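Local coordinates for putative sensory box/GGDEF family protein (Vibrio parahaemolyticus, PDB 3LID) that probably senses an extracellular signal through this PDC-fold domain and, as a whole protein, is predicted to make cyclic di-GMP from two GTP, at residues Q36-S41 with Q76-K80; E29-I33 with L177-N182; S70-R74 with I103-S107. All blocks are in the same frame, centred on the assembly; numbering follows the deposited sequence.

Contact 1: residues Q36-S41 with Q76-K80; sequences QIETIS and QKLYK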
ATOM      1  N   GLN A  36      -2.191 -12.425  -2.719  1.00 15.51           N
ATOM      2  CA  GLN A  36      -3.657 -12.273  -2.932  1.00 17.36           C
ATOM      3  C   GLN A  36      -3.840 -11.231  -4.110  1.00 17.84           C
ATOM      4  O   GLN A  36      -4.666 -11.379  -5.006  1.00 17.09           O
ATOM      5  CB  GLN A  36      -4.279 -11.709  -1.653  1.00 18.58           C
ATOM      6  CG  GLN A  36      -5.732 -11.535  -1.621  1.00 26.29           C
ATOM      7  CD  GLN A  36      -6.253 -10.986  -0.237  1.00 29.97           C
ATOM      8  OE1 GLN A  36      -5.660 -11.239   0.838  1.00 31.20           O
ATOM      9  NE2 GLN A  36      -7.357 -10.246  -0.279  1.00 28.61           N
ATOM     10  N   ILE A  37      -3.049 -10.152  -4.053  1.00 15.09           N
ATOM     11  CA  ILE A  37      -3.117  -9.127  -5.110  1.00 16.21           C
ATOM     12  C   ILE A  37      -2.649  -9.730  -6.490  1.00 16.73           C
ATOM     13  O   ILE A  37      -3.300  -9.501  -7.559  1.00 18.35           O
ATOM     14  CB  ILE A  37      -2.172  -7.998  -4.771  1.00 16.20           C
ATOM     15  CG1 ILE A  37      -2.785  -7.121  -3.651  1.00 17.07           C
ATOM     16  CG2 ILE A  37      -2.035  -7.084  -6.050  1.00 18.86           C
ATOM     17  CD1 ILE A  37      -1.670  -6.183  -3.100  1.00 17.28           C
ATOM     18  N   GLU A  38      -1.571 -10.473  -6.483  1.00 17.94           N
ATOM     19  CA  GLU A  38      -1.128 -11.141  -7.736  1.00 20.17           C
ATOM     20  C   GLU A  38      -2.170 -12.052  -8.327  1.00 20.90           C
ATOM     21  O   GLU A  38      -2.394 -12.018  -9.532  1.00 19.16           O
ATOM     22  CB  GLU A  38       0.186 -11.866  -7.549  1.00 21.54           C
ATOM     23  CG  GLU A  38       1.339 -10.876  -7.184  1.00 22.80           C
ATOM     24  CD  GLU A  38       2.613 -11.586  -6.750  1.00 26.86           C
ATOM     25  OE1 GLU A  38       2.557 -12.745  -6.268  1.00 29.67           O
ATOM     26  OE2 GLU A  38       3.697 -10.931  -6.823  1.00 31.38           O
ATOM     27  N   THR A  39      -2.829 -12.834  -7.487  1.00 18.55           N
ATOM     28  CA  THR A  39      -3.834 -13.746  -7.988  1.00 18.11           C
ATOM     29  C   THR A  39      -5.046 -13.042  -8.555  1.00 17.88           C
ATOM     30  O   THR A  39      -5.573 -13.424  -9.679  1.00 17.13           O
ATOM     31  CB  THR A  39      -4.225 -14.749  -6.880  1.00 20.02           C
ATOM     32  OG1 THR A  39      -3.005 -15.381  -6.419  1.00 21.31           O
ATOM     33  CG2 THR A  39      -5.253 -15.762  -7.447  1.00 20.79           C
ATOM     34  N   ILE A  40      -5.557 -12.066  -7.805  1.00 15.52           N
ATOM     35  CA  ILE A  40      -6.785 -11.395  -8.181  1.00 14.48           C
ATOM     36  C   ILE A  40      -6.453 -10.552  -9.431  1.00 16.35           C
ATOM     37  O   ILE A  40      -7.333 -10.431 -10.335  1.00 16.41           O
ATOM     38  CB  ILE A  40      -7.283 -10.509  -7.022  1.00 15.45           C
ATOM     39  CG1 ILE A  40      -7.905 -11.330  -5.925  1.00 16.78           C
ATOM     40  CG2 ILE A  40      -8.337  -9.508  -7.470  1.00 15.63           C
ATOM     41  CD1 ILE A  40      -9.271 -12.026  -6.358  1.00 19.91           C
ATOM     42  N   SER A  41      -5.264  -9.948  -9.492  1.00 15.55           N
ATOM     43  CA  SER A  41      -4.987  -9.063 -10.698  1.00 17.06           C
ATOM     44  C   SER A  41      -5.000  -9.942 -11.961  1.00 18.64           C
ATOM     45  O   SER A  41      -5.545  -9.525 -13.045  1.00 18.89           O
ATOM     46  CB  SER A  41      -3.609  -8.423 -10.582  1.00 18.88           C
ATOM     47  OG  SER A  41      -3.667  -7.574  -9.447  1.00 22.46           O
ATOM     48  N   GLN A  76     -12.754  -7.898  -1.717  1.00 15.57           N
ATOM     49  CA  GLN A  76     -11.311  -7.821  -1.448  1.00 15.75           C
ATOM     50  C   GLN A  76     -10.900  -6.671  -0.497  1.00 14.96           C
ATOM     51  O   GLN A  76      -9.856  -6.794   0.142  1.00 15.83           O
ATOM     52  CB  GLN A  76     -10.534  -7.708  -2.779  1.00 15.85           C
ATOM     53  CG  GLN A  76     -10.593  -9.002  -3.565  1.00 18.33           C
ATOM     54  CD  GLN A  76      -9.830 -10.114  -2.835  1.00 18.12           C
ATOM     55  OE1 GLN A  76     -10.427 -11.101  -2.347  1.00 25.12           O
ATOM     56  NE2 GLN A  76      -8.589  -9.923  -2.677  1.00 16.77           N
ATOM     57  N   LYS A  77     -11.635  -5.557  -0.540  1.00 15.28           N
ATOM     58  CA  LYS A  77     -11.540  -4.355   0.336  1.00 15.06           C
ATOM     59  C   LYS A  77     -10.267  -3.491   0.107  1.00 14.40           C
ATOM     60  O   LYS A  77     -10.311  -2.290   0.408  1.00 16.59           O
ATOM     61  CB  LYS A  77     -11.651  -4.692   1.838  1.00 15.01           C
ATOM     62  CG  LYS A  77     -12.938  -5.480   2.063  1.00 17.88           C
ATOM     63  CD  LYS A  77     -12.998  -5.846   3.561  1.00 24.94           C
ATOM     64  CE  LYS A  77     -14.026  -6.905   3.777  1.00 34.91           C
ATOM     65  NZ  LYS A  77     -15.327  -6.287   3.770  1.00 43.26           N
ATOM     66  N   LEU A  78      -9.188  -4.083  -0.408  1.00 14.40           N
ATOM     67  CA  LEU A  78      -7.944  -3.361  -0.468  1.00 15.51           C
ATOM     68  C   LEU A  78      -7.750  -2.536  -1.751  1.00 16.23           C
ATOM     69  O   LEU A  78      -6.729  -1.839  -1.871  1.00 17.74           O
ATOM     70  CB  LEU A  78      -6.715  -4.301  -0.304  1.00 16.57           C
ATOM     71  CG  LEU A  78      -6.666  -5.499  -1.277  1.00 18.69           C
ATOM     72  CD1 LEU A  78      -5.999  -5.022  -2.488  1.00 27.19           C
ATOM     73  CD2 LEU A  78      -5.801  -6.672  -0.663  1.00 25.98           C
ATOM     74  N   TYR A  79      -8.704  -2.629  -2.659  1.00 15.86           N
ATOM     75  CA  TYR A  79      -8.665  -1.749  -3.881  1.00 16.22           C
ATOM     76  C   TYR A  79      -9.536  -0.526  -3.715  1.00 16.08           C
ATOM     77  O   TYR A  79     -10.730  -0.661  -3.463  1.00 18.93           O
ATOM     78  CB  TYR A  79      -9.092  -2.508  -5.143  1.00 16.02           C
ATOM     79  CG  TYR A  79      -8.283  -3.740  -5.356  1.00 15.36           C
ATOM     80  CD1 TYR A  79      -6.983  -3.655  -5.822  1.00 15.05           C
ATOM     81  CD2 TYR A  79      -8.805  -5.024  -5.024  1.00 15.73           C
ATOM     82  CE1 TYR A  79      -6.199  -4.790  -6.006  1.00 15.37           C
ATOM     83  CE2 TYR A  79      -8.024  -6.160  -5.224  1.00 16.94           C
ATOM     84  CZ  TYR A  79      -6.713  -6.028  -5.649  1.00 17.65           C
ATOM     85  OH  TYR A  79      -5.932  -7.149  -5.830  1.00 17.86           O
ATOM     86  N   LYS A  80      -8.918   0.652  -3.779  1.00 14.93           N
ATOM     87  CA  LYS A  80      -9.638   1.901  -3.699  1.00 16.96           C
ATOM     88  C   LYS A  80     -10.290   2.239  -5.085  1.00 15.14           C
ATOM     89  O   LYS A  80     -11.340   2.840  -5.143  1.00 16.21           O
ATOM     90  CB  LYS A  80      -8.668   2.976  -3.240  1.00 18.94           C
ATOM     91  CG  LYS A  80      -9.417   4.271  -2.968  1.00 27.93           C
ATOM     92  CD  LYS A  80      -8.689   5.074  -1.897  1.00 35.55           C
ATOM     93  CE  LYS A  80      -9.480   6.295  -1.518  1.00 43.50           C
ATOM     94  NZ  LYS A  80      -9.473   7.253  -2.662  1.00 44.85           N
TER
HETATM   95  O   HOH W   1      -6.412  -9.019  -4.050  1.00 18.90           O

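Contact 2: residues E29-I33 with L177-N182; sequences EYNNI and LSSLLN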
ATOM      1  N   GLU A  29       2.459 -11.249   6.769  1.00 13.76           N
ATOM      2  CA  GLU A  29       1.103 -10.789   6.371  1.00 14.47           C
ATOM      3  C   GLU A  29       1.159  -9.945   5.066  1.00 15.06           C
ATOM      4  O   GLU A  29       0.341 -10.183   4.136  1.00 14.76           O
ATOM      5  CB  GLU A  29       0.415  -9.977   7.443  1.00 17.35           C
ATOM      6  CG  GLU A  29       0.160 -10.864   8.720  1.00 18.30           C
ATOM      7  CD  GLU A  29      -0.995 -10.365   9.538  1.00 28.92           C
ATOM      8  OE1 GLU A  29      -0.938  -9.227   9.998  1.00 25.90           O
ATOM      9  OE2 GLU A  29      -1.926 -11.164   9.743  1.00 32.46           O
ATOM     10  N   TYR A  30       2.136  -9.043   4.957  1.00 15.36           N
ATOM     11  CA  TYR A  30       2.295  -8.314   3.686  1.00 14.25           C
ATOM     12  C   TYR A  30       2.637  -9.260   2.555  1.00 15.28           C
ATOM     13  O   TYR A  30       2.148  -9.044   1.423  1.00 15.24           O
ATOM     14  CB  TYR A  30       3.357  -7.190   3.760  1.00 15.59           C
ATOM     15  CG  TYR A  30       2.792  -5.935   4.386  1.00 15.99           C
ATOM     16  CD1 TYR A  30       2.890  -5.725   5.768  1.00 15.16           C
ATOM     17  CD2 TYR A  30       2.160  -4.927   3.615  1.00 15.55           C
ATOM     18  CE1 TYR A  30       2.345  -4.551   6.380  1.00 16.79           C
ATOM     19  CE2 TYR A  30       1.682  -3.785   4.210  1.00 15.96           C
ATOM     20  CZ  TYR A  30       1.778  -3.579   5.571  1.00 18.60           C
ATOM     21  OH  TYR A  30       1.240  -2.411   6.157  1.00 19.36           O
ATOM     22  N   ASN A  31       3.502 -10.250   2.791  1.00 13.50           N
ATOM     23  CA  ASN A  31       3.759 -11.192   1.698  1.00 14.68           C
ATOM     24  C   ASN A  31       2.504 -11.913   1.249  1.00 14.84           C
ATOM     25  O   ASN A  31       2.302 -12.145   0.019  1.00 15.20           O
ATOM     26  CB  ASN A  31       4.746 -12.273   2.150  1.00 16.81           C
ATOM     27  CG  ASN A  31       6.164 -11.739   2.448  1.00 19.96           C
ATOM     28  OD1 ASN A  31       6.645 -10.715   1.932  1.00 24.03           O
ATOM     29  ND2 ASN A  31       6.823 -12.437   3.345  1.00 22.10           N
ATOM     30  N   ASN A  32       1.654 -12.267   2.199  1.00 13.62           N
ATOM     31  CA  ASN A  32       0.386 -12.908   1.834  1.00 14.53           C
ATOM     32  C   ASN A  32      -0.536 -11.961   1.061  1.00 15.41           C
ATOM     33  O   ASN A  32      -1.202 -12.308   0.065  1.00 16.15           O
ATOM     34  CB  ASN A  32      -0.339 -13.470   3.064  1.00 15.65           C
ATOM     35  CG  ASN A  32       0.234 -14.847   3.435  1.00 16.13           C
ATOM     36  OD1 ASN A  32       1.180 -15.285   2.781  1.00 16.75           O
ATOM     37  ND2 ASN A  32      -0.252 -15.465   4.516  1.00 16.99           N
ATOM     38  N   ILE A  33      -0.587 -10.743   1.528  1.00 14.39           N
ATOM     39  CA  ILE A  33      -1.401  -9.749   0.784  1.00 13.76           C
ATOM     40  C   ILE A  33      -0.876  -9.623  -0.691  1.00 16.19           C
ATOM     41  O   ILE A  33      -1.656  -9.549  -1.661  1.00 15.24           O
ATOM     42  CB  ILE A  33      -1.341  -8.360   1.488  1.00 16.10           C
ATOM     43  CG1 ILE A  33      -2.141  -8.375   2.807  1.00 14.77           C
ATOM     44  CG2 ILE A  33      -1.846  -7.214   0.537  1.00 14.86           C
ATOM     45  CD1 ILE A  33      -3.643  -8.522   2.620  1.00 17.00           C
ATOM     46  N   LEU A 177      -4.452  -0.945   4.004  1.00 15.20           N
ATOM     47  CA  LEU A 177      -3.568  -2.027   4.408  1.00 16.22           C
ATOM     48  C   LEU A 177      -2.898  -1.659   5.750  1.00 17.33           C
ATOM     49  O   LEU A 177      -2.726  -2.533   6.592  1.00 17.12           O
ATOM     50  CB  LEU A 177      -2.465  -2.329   3.433  1.00 17.13           C
ATOM     51  CG  LEU A 177      -3.039  -3.035   2.198  1.00 19.38           C
ATOM     52  CD1 LEU A 177      -1.816  -3.219   1.192  1.00 17.56           C
ATOM     53  CD2 LEU A 177      -3.719  -4.384   2.568  1.00 19.58           C
ATOM     54  N   SER A 178      -2.451  -0.395   5.898  1.00 16.22           N
ATOM     55  CA  SER A 178      -1.862   0.065   7.184  1.00 18.05           C
ATOM     56  C   SER A 178      -2.824  -0.108   8.331  1.00 17.96           C
ATOM     57  O   SER A 178      -2.418  -0.556   9.419  1.00 18.35           O
ATOM     58  CB  SER A 178      -1.444   1.563   7.073  1.00 17.09           C
ATOM     59  OG  SER A 178      -0.440   1.574   6.083  1.00 26.64           O
ATOM     60  N   SER A 179      -4.077   0.277   8.126  1.00 19.19           N
ATOM     61  CA  SER A 179      -5.098   0.173   9.147  1.00 20.14           C
ATOM     62  C   SER A 179      -5.317  -1.299   9.505  1.00 20.53           C
ATOM     63  O   SER A 179      -5.521  -1.635  10.654  1.00 20.99           O
ATOM     64  CB  SER A 179      -6.422   0.788   8.636  1.00 21.61           C
ATOM     65  OG  SER A 179      -7.497   0.550   9.571  1.00 28.88           O
ATOM     66  N   LEU A 180      -5.196  -2.182   8.528  1.00 16.25           N
ATOM     67  CA  LEU A 180      -5.474  -3.617   8.731  1.00 16.96           C
ATOM     68  C   LEU A 180      -4.297  -4.288   9.445  1.00 19.13           C
ATOM     69  O   LEU A 180      -4.518  -5.160  10.313  1.00 20.94           O
ATOM     70  CB  LEU A 180      -5.688  -4.296   7.334  1.00 16.33           C
ATOM     71  CG  LEU A 180      -5.988  -5.779   7.273  1.00 19.12           C
ATOM     72  CD1 LEU A 180      -7.420  -6.003   7.832  1.00 26.91           C
ATOM     73  CD2 LEU A 180      -5.848  -6.277   5.835  1.00 21.80           C
ATOM     74  N   LEU A 181      -3.069  -3.931   9.092  1.00 15.72           N
ATOM     75  CA  LEU A 181      -1.933  -4.781   9.391  1.00 18.00           C
ATOM     76  C   LEU A 181      -0.999  -4.207  10.469  1.00 18.65           C
ATOM     77  O   LEU A 181      -0.184  -4.964  11.039  1.00 19.25           O
ATOM     78  CB  LEU A 181      -1.097  -5.115   8.165  1.00 18.64           C
ATOM     79  CG  LEU A 181      -1.904  -5.850   7.086  1.00 19.37           C
ATOM     80  CD1 LEU A 181      -0.986  -6.095   5.896  1.00 21.71           C
ATOM     81  CD2 LEU A 181      -2.445  -7.082   7.681  1.00 20.74           C
ATOM     82  N   ASN A 182      -0.995  -2.903  10.632  1.00 18.34           N
ATOM     83  CA  ASN A 182       0.186  -2.286  11.301  1.00 19.18           C
ATOM     84  C   ASN A 182       0.018  -2.090  12.817  1.00 20.95           C
ATOM     85  O   ASN A 182       0.913  -1.492  13.441  1.00 24.23           O
ATOM     86  CB  ASN A 182       0.562  -0.953  10.716  1.00 18.46           C
ATOM     87  CG  ASN A 182       1.054  -1.064   9.312  1.00 21.65           C
ATOM     88  OD1 ASN A 182       1.225  -2.178   8.787  1.00 20.28           O
ATOM     89  ND2 ASN A 182       1.172   0.108   8.631  1.00 26.70           N
TER
HETATM   90  O   HOH W   2       0.501  -7.541  11.188  1.00 27.34           O

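Contact 3: residues S70-R74 with I103-S107; sequences SSVAR and IAGPS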
ATOM      1  N   SER A  70     -17.431  -4.072  -8.874  1.00 15.80           N
ATOM      2  CA  SER A  70     -17.920  -3.576  -7.619  1.00 16.42           C
ATOM      3  C   SER A  70     -17.951  -4.750  -6.629  1.00 15.70           C
ATOM      4  O   SER A  70     -17.611  -4.527  -5.433  1.00 16.06           O
ATOM      5  CB  SER A  70     -19.326  -3.006  -7.803  1.00 18.98           C
ATOM      6  OG  SER A  70     -19.270  -1.830  -8.628  1.00 19.18           O
ATOM      7  N   SER A  71     -18.442  -5.918  -7.069  1.00 16.91           N
ATOM      8  CA  SER A  71     -18.451  -7.109  -6.177  1.00 16.40           C
ATOM      9  C   SER A  71     -17.066  -7.489  -5.734  1.00 17.34           C
ATOM     10  O   SER A  71     -16.850  -7.887  -4.566  1.00 16.50           O
ATOM     11  CB  SER A  71     -19.136  -8.296  -6.899  1.00 19.32           C
ATOM     12  OG  SER A  71     -20.523  -7.988  -7.123  1.00 24.19           O
ATOM     13  N   VAL A  72     -16.115  -7.458  -6.667  1.00 15.95           N
ATOM     14  CA  VAL A  72     -14.729  -7.842  -6.323  1.00 15.04           C
ATOM     15  C   VAL A  72     -14.193  -6.796  -5.286  1.00 15.21           C
ATOM     16  O   VAL A  72     -13.477  -7.192  -4.327  1.00 15.56           O
ATOM     17  CB  VAL A  72     -13.798  -7.881  -7.585  1.00 16.46           C
ATOM     18  CG1 VAL A  72     -12.333  -8.005  -7.151  1.00 16.37           C
ATOM     19  CG2 VAL A  72     -14.215  -9.058  -8.453  1.00 16.73           C
ATOM     20  N   ALA A  73     -14.464  -5.501  -5.513  1.00 14.20           N
ATOM     21  CA  ALA A  73     -13.942  -4.507  -4.578  1.00 14.14           C
ATOM     22  C   ALA A  73     -14.533  -4.726  -3.170  1.00 15.35           C
ATOM     23  O   ALA A  73     -13.821  -4.532  -2.187  1.00 14.94           O
ATOM     24  CB  ALA A  73     -14.305  -3.047  -5.049  1.00 15.29           C
ATOM     25  N   ARG A  74     -15.837  -4.974  -3.088  1.00 15.34           N
ATOM     26  CA  ARG A  74     -16.459  -5.229  -1.764  1.00 15.35           C
ATOM     27  C   ARG A  74     -15.876  -6.493  -1.092  1.00 16.08           C
ATOM     28  O   ARG A  74     -15.737  -6.547   0.165  1.00 16.04           O
ATOM     29  CB  ARG A  74     -17.997  -5.348  -1.866  1.00 14.90           C
ATOM     30  CG  ARG A  74     -18.670  -3.974  -2.274  1.00 15.26           C
ATOM     31  CD  ARG A  74     -20.213  -4.078  -2.121  1.00 19.43           C
ATOM     32  NE  ARG A  74     -20.732  -5.000  -3.130  1.00 23.32           N
ATOM     33  CZ  ARG A  74     -21.190  -4.610  -4.322  1.00 21.30           C
ATOM     34  NH1 ARG A  74     -21.276  -3.311  -4.631  1.00 18.94           N
ATOM     35  NH2 ARG A  74     -21.629  -5.528  -5.167  1.00 22.25           N
ATOM     36  N   ILE A 103     -19.027   0.732   0.405  1.00 18.23           N
ATOM     37  CA  ILE A 103     -19.760   1.023  -0.822  1.00 17.11           C
ATOM     38  C   ILE A 103     -18.807   1.002  -2.016  1.00 17.14           C
ATOM     39  O   ILE A 103     -17.745   1.650  -1.926  1.00 18.15           O
ATOM     40  CB  ILE A 103     -20.423   2.403  -0.759  1.00 18.21           C
ATOM     41  CG1 ILE A 103     -21.578   2.302   0.248  1.00 22.32           C
ATOM     42  CG2 ILE A 103     -20.989   2.774  -2.092  1.00 17.65           C
ATOM     43  CD1 ILE A 103     -22.001   3.615   0.788  1.00 27.40           C
ATOM     44  N   ALA A 104     -19.160   0.239  -3.058  1.00 17.44           N
ATOM     45  CA  ALA A 104     -18.448   0.239  -4.350  1.00 17.62           C
ATOM     46  C   ALA A 104     -19.424   0.604  -5.430  1.00 18.88           C
ATOM     47  O   ALA A 104     -20.588   0.140  -5.420  1.00 19.95           O
ATOM     48  CB  ALA A 104     -17.906  -1.185  -4.672  1.00 16.48           C
ATOM     49  N   GLY A 105     -18.977   1.305  -6.474  1.00 17.67           N
ATOM     50  CA  GLY A 105     -19.851   1.446  -7.627  1.00 16.21           C
ATOM     51  C   GLY A 105     -19.123   2.287  -8.668  1.00 16.64           C
ATOM     52  O   GLY A 105     -18.033   2.878  -8.395  1.00 14.30           O
ATOM     53  N   PRO A 106     -19.713   2.396  -9.848  1.00 17.70           N
ATOM     54  CA  PRO A 106     -18.995   3.065 -10.949  1.00 17.92           C
ATOM     55  C   PRO A 106     -19.100   4.567 -10.867  1.00 18.20           C
ATOM     56  O   PRO A 106     -20.106   5.099 -10.304  1.00 18.70           O
ATOM     57  CB  PRO A 106     -19.784   2.563 -12.212  1.00 17.68           C
ATOM     58  CG  PRO A 106     -21.183   2.298 -11.687  1.00 21.91           C
ATOM     59  CD  PRO A 106     -20.886   1.638 -10.306  1.00 18.85           C
ATOM     60  N   SER A 107     -18.145   5.286 -11.467  1.00 16.51           N
ATOM     61  CA  SER A 107     -18.236   6.748 -11.593  1.00 15.90           C
ATOM     62  C   SER A 107     -18.286   7.142 -13.043  1.00 16.92           C
ATOM     63  O   SER A 107     -17.599   6.477 -13.908  1.00 18.69           O
ATOM     64  CB  SER A 107     -16.943   7.357 -10.990  1.00 16.75           C
ATOM     65  OG  SER A 107     -16.869   8.771 -11.089  1.00 19.28           O
TER
HETATM   66  O   HOH W   3     -21.803  -1.194  -2.700  1.00 22.74           O

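Contact 1: residues Q36-S41 with Q76-K80
Gln76, Tyr79 and Gln36 have the most surface buried here, and between them they bring the end of helix 59-76 and the start of the next strand against helix 9-45. The two glutamine side chains approach from opposite directions. Gln36 reaches out because its chain is extended beyond CG, which stands anti to the backbone N (chi1 -177°), whereas Gln76 bends back at chi2 (-67°). As modelled, Gln36 NE2 lies 2.7 Å from Gln76 NE2; the amide orientations are doubtful in both, and with a side chain turned over this may be a hydrogen bond. The end of Gln76 also packs against the CG1 branch of Ile40.

Tyr79 reaches the helix between Ile37 and Ile40, its hydroxyl leading. Its OH stands 3.5 Å from Ile37 CA, close to the helix backbone, and Ile40 CG2 meets the ring obliquely, 4.0 Å from Tyr79 CE2. One face of this ring is covered from within its own segment by Leu78 CD1, which sits over the ring centre. The same methyl touches Ile37, 4.0 Å from its CG1, and so joins ring and helix. A water links Tyr79 OH, 2.6 Å away, to Gln36 O, the second bond weak. Further along the helix, Ser41 OG donates to Ile37 O from above the carbonyl plane, on the face opposite the Ser41 N-H, so this oxygen accepts twice.

Lys77, the first residue beyond helix 59-76, has positive phi, and after Leu78 the chain enters strand 79-86 of the seven-stranded antiparallel sheet of the PDC-fold sensor domain. Helix 9-45 packs on that sheet: Ile37 also touches Val172 and Ile154 of strands 163-173 and 150-160, Tyr79 rests on Leu170 and Val172, and Leu78 meets Tyr176 of helix 174-181.

Contact 2: residues E29-I33 with L177-N182
Leu181 points one methyl straight at the ring of Tyr30: CD1 lies 3.6 Å from the ring centroid and only 8° off the ring normal, a CH-pi contact centred on the face. The phenol itself runs on past this methyl to the end of helix 174-181. There Tyr30 OH donates to Asn182 OD1 over 2.6 Å. The C=O...donor angle is 120°, the hydroxyl comes in a little off the carbonyl plane, and the two side chains cross at about a right angle. The ring is thus fixed at two places, by a methyl over its face and by an acceptor near its plane at the edge.

These helices belong to the PDC-fold sensor domain: the long helix 9-45 runs past both of its antiparallel sheets, and helix 174-181 is the link leading from strand 163-173 of one sheet to strand 183-184 of the other. The short segments run in broadly opposed directions but steeply inclined, 134° between their N-to-C directions, and their axes are 11.8 Å apart, so side chains fill the interval. Ile33 lies alongside Leu177 and Leu181, pointing the opposite way to each. Its first torsion sends the two branches to different leucines: CG2 lies 4.0 Å from Leu177 CD2, while CG1 turns to the Leu181 methyl that covers the tyrosine.

On the other flank Glu29 passes Leu181 CD2 at a slant, with its OE1 3.5 Å from that methyl. One water donates both to Glu29 OE1 and to Leu181 O (2.7 Å from the latter), bridging the carboxylate to a carbonyl near the helix C-terminus. Phe255 meets Tyr30 edge-to-face and also touches Ile33 and Leu177, and Leu193 of strand 189-195 packs against Tyr30 and Asn182.

Contact 3: residues S70-R74 with I103-S107
Ala104 is the tight part of this contact: its single methyl points into the turn of helix formed by Ser70, Ala73 and Arg74. Ala104 CB lies 3.4 Å from the backbone oxygen Ser70 O and 4.1 Å from Ala73 CB, and the aliphatic start of Arg74 closes over it, with Arg74 CG 3.8 Å from Ala104 CB. Small residues on both sides are consistent with the close approach of helix and strand, axes 7.4 Å apart. Beside them Ser70 OG rests against Gly105 CA, while its hydroxyl is bonded to Glu66 O within its own helix.

The outer side is looser and wet. Arg74, an exposed residue, bends at chi3 (-68°), which folds its guanidinium back over Ser70 O. Arg74 NH1 donates to a water at 2.9 Å, and this water also accepts from Ala104 N, so solvent mediates the polar link there.

Strand 103-106 is the outermost strand at one edge of the seven-stranded sheet in the PDC-fold sensor domain, paired with strand 91-98 through Gly105 and Lys96. Helix 59-76 runs nearly antiparallel to it (156°) and also covers the neighbouring strand, where Ser70 meets Ile95 and Ala73 meets Tyr97.

Overall arrangement
Contacts 1 and 2 follow each other along helix 9-45, with centres about 12 Å apart, and they join directly: Leu78 CB lies 4.2 Å from Leu177 CD2, and Leu78 CD2 lies 4.2 Å from Ile33 CG2. Contact 3 sits about 13 Å from contact 1, centre to centre, and touches it where Ile40 CG2 meets Val72 CG1 at 4.3 Å. Helix 59-76 therefore carries packing from the edge strand of the seven-stranded sheet to helix 9-45. Contacts 2 and 3 remain separate, about 11 Å apart at their nearest atoms. All three lie in the extracellular sensor domain, whereas the predicted cyclase activity belongs to the GGDEF part of the whole protein.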